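Local coordinates for uncharacterized protein (Parabacteroides merdae ATCC 43184, PDB 5BMT) that is of unknown function but combines an immunoglobulin-like fold with an OB-type region, and is possibly a lipoprotein, at residues L111-N115 with N116-I120. Residues are numbered along the deposited sequence; the frame is centred on the assembly and turned at random.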
loop_
_atom_site.group_PDB
_atom_site.type_symbol
_atom_site.label_atom_id
_atom_site.label_comp_id
_atom_site.label_asym_id
_atom_site.label_seq_id
_atom_site.Cartn_x
_atom_site.Cartn_y
_atom_site.Cartn_z
ATOM N N LEU A 111 -5.657 -0.938 -0.841
ATOM C CA LEU A 111 -5.686 -1.882 0.260
ATOM C C LEU A 111 -5.544 -3.282 -0.301
ATOM O O LEU A 111 -6.350 -3.702 -1.154
ATOM C CB LEU A 111 -6.990 -1.748 1.074
ATOM C CG LEU A 111 -7.065 -2.665 2.329
ATOM C CD1 LEU A 111 -6.009 -2.270 3.363
ATOM C CD2 LEU A 111 -8.454 -2.578 2.988
ATOM N N LEU A 112 -4.528 -3.995 0.184
ATOM C CA LEU A 112 -4.283 -5.394 -0.187
ATOM C C LEU A 112 -4.740 -6.314 0.923
ATOM O O LEU A 112 -4.563 -5.997 2.112
ATOM C CB LEU A 112 -2.792 -5.630 -0.423
ATOM C CG LEU A 112 -2.271 -5.280 -1.843
ATOM C CD1 LEU A 112 -2.293 -3.753 -2.086
ATOM C CD2 LEU A 112 -0.844 -5.835 -2.038
ATOM N N PHE A 113 -5.260 -7.481 0.523
ATOM C CA PHE A 113 -5.739 -8.521 1.440
ATOM C C PHE A 113 -4.965 -9.807 1.293
ATOM O O PHE A 113 -4.621 -10.184 0.180
ATOM C CB PHE A 113 -7.227 -8.842 1.114
ATOM C CG PHE A 113 -8.187 -7.698 1.305
ATOM C CD1 PHE A 113 -8.256 -6.656 0.382
ATOM C CD2 PHE A 113 -9.010 -7.650 2.418
ATOM C CE1 PHE A 113 -9.125 -5.568 0.592
ATOM C CE2 PHE A 113 -9.920 -6.598 2.596
ATOM C CZ PHE A 113 -9.961 -5.560 1.694
ATOM N N SER A 114 -4.757 -10.528 2.394
ATOM C CA SER A 114 -4.177 -11.866 2.339
ATOM C C SER A 114 -4.986 -12.737 3.286
ATOM O O SER A 114 -5.985 -12.281 3.857
ATOM C CB SER A 114 -2.688 -11.856 2.682
ATOM O OG SER A 114 -2.438 -11.572 4.053
ATOM N N ASN A 115 -4.530 -13.950 3.538
ATOM C CA ASN A 115 -5.283 -14.805 4.429
ATOM C C ASN A 115 -5.375 -14.200 5.835
ATOM O O ASN A 115 -6.451 -14.217 6.438
ATOM C CB ASN A 115 -4.567 -16.162 4.459
ATOM C CG ASN A 115 -5.322 -17.225 5.204
ATOM O OD1 ASN A 115 -6.557 -17.202 5.252
ATOM N ND2 ASN A 115 -4.594 -18.140 5.829
ATOM N N ASN A 116 -4.255 -13.645 6.349
ATOM C CA ASN A 116 -4.166 -13.181 7.732
ATOM C C ASN A 116 -3.913 -11.690 7.909
ATOM O O ASN A 116 -3.915 -11.221 9.053
ATOM C CB ASN A 116 -3.022 -13.920 8.435
ATOM C CG ASN A 116 -3.271 -15.410 8.482
ATOM O OD1 ASN A 116 -4.239 -15.855 9.107
ATOM N ND2 ASN A 116 -2.459 -16.181 7.728
ATOM N N TYR A 117 -3.616 -10.968 6.831
ATOM C CA TYR A 117 -3.233 -9.572 6.948
ATOM C C TYR A 117 -3.921 -8.675 5.966
ATOM O O TYR A 117 -4.399 -9.117 4.908
ATOM C CB TYR A 117 -1.721 -9.445 6.650
ATOM C CG TYR A 117 -0.819 -10.170 7.612
ATOM C CD1 TYR A 117 -0.452 -9.590 8.820
ATOM C CD2 TYR A 117 -0.311 -11.430 7.305
ATOM C CE1 TYR A 117 0.404 -10.246 9.707
ATOM C CE2 TYR A 117 0.512 -12.110 8.195
ATOM C CZ TYR A 117 0.880 -11.507 9.387
ATOM O OH TYR A 117 1.700 -12.161 10.282
ATOM N N LYS A 118 -3.940 -7.376 6.315
ATOM C CA LYS A 118 -4.355 -6.308 5.387
ATOM C C LYS A 118 -3.288 -5.240 5.421
ATOM O O LYS A 118 -2.832 -4.870 6.519
ATOM C CB LYS A 118 -5.734 -5.715 5.736
ATOM C CG LYS A 118 -6.836 -6.785 5.707
ATOM C CD LYS A 118 -8.208 -6.190 5.937
ATOM C CE LYS A 118 -9.263 -7.291 6.027
ATOM N NZ LYS A 118 -9.226 -7.995 7.343
ATOM N N ARG A 119 -2.881 -4.746 4.246
ATOM C CA ARG A 119 -1.908 -3.649 4.184
ATOM C C ARG A 119 -2.302 -2.667 3.141
ATOM O O ARG A 119 -2.705 -3.063 2.043
ATOM C CB ARG A 119 -0.473 -4.123 3.859
ATOM C CG ARG A 119 0.330 -4.645 5.062
ATOM C CD ARG A 119 0.137 -6.133 5.247
ATOM N NE ARG A 119 0.963 -6.577 6.380
ATOM C CZ ARG A 119 0.666 -6.412 7.665
ATOM N NH1 ARG A 119 -0.493 -5.854 8.026
ATOM N NH2 ARG A 119 1.518 -6.814 8.608
ATOM N N ILE A 120 -2.134 -1.375 3.443
ATOM C CA ILE A 120 -2.265 -0.372 2.395
ATOM C C ILE A 120 -0.885 -0.244 1.752
ATOM O O ILE A 120 0.104 -0.009 2.461
ATOM C CB ILE A 120 -2.722 0.990 2.949
ATOM C CG1 ILE A 120 -4.049 0.859 3.672
ATOM C CG2 ILE A 120 -2.817 2.029 1.809
ATOM C CD1 ILE A 120 -4.341 2.096 4.576
HETATM O O HOH W 1 -7.503 -10.227 4.743
#
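Leu111 and Ile120 pack in the body of the beta hairpin formed by strands 106-113 and 118-126, where Leu111 CD1 lies 3.7 Å from Ile120 CG1. This methyl reaches across because CG stands anti to the backbone N (chi1 -176°), turning the branch toward the partner strand. This part is buried: Leu111 also touches Phe232 and Tyr189, and Ile120 meets Leu188 of helix 186-198. One step outward, the hydrogen-bonded pair Leu112 and Arg119 exchanges two backbone bonds, Leu112 N to Arg119 O at 2.8 Å and Arg119 N to Leu112 O at 3.0 Å.

Toward the loop the packing thins. The aliphatic end of Lys118 crosses the exposed Phe113 ring at a slant, CE 3.6 Å from CE2; Tyr189 offers the Lys118 amine a cation-pi contact. On the other face of the sheet Tyr117 CD1 sits over one face of the Arg119 guanidinium, toward its rim, while NE bonds Gly48 O and NH1 bonds Lys118 O and forms a salt bridge with Glu184.

The turn is closed by Ser114 N to Tyr117 O, 2.9 Å, and by Tyr117 N to Ser114 OG, 3.1 Å and bent to 140° at the hydrogen. Ser114 OG, set between backbone N and carbonyl carbon (chi1 70°), also bonds Asp17 OD2, the carboxylate oxygen that receives Asn116 N. With an alanine at Ser114, Tyr117 N would probably lose its acceptor and Asp17 one of its two partners in the turn. A water donates to Ser114 O and, weakly, to Tyr117 O. Apolar packing thus holds the buried part, whereas the polar bonds of the turn join the hairpin, part of the larger sheet, to strand 10-18 of the five-stranded sheet, whose region matches the OB-domain family.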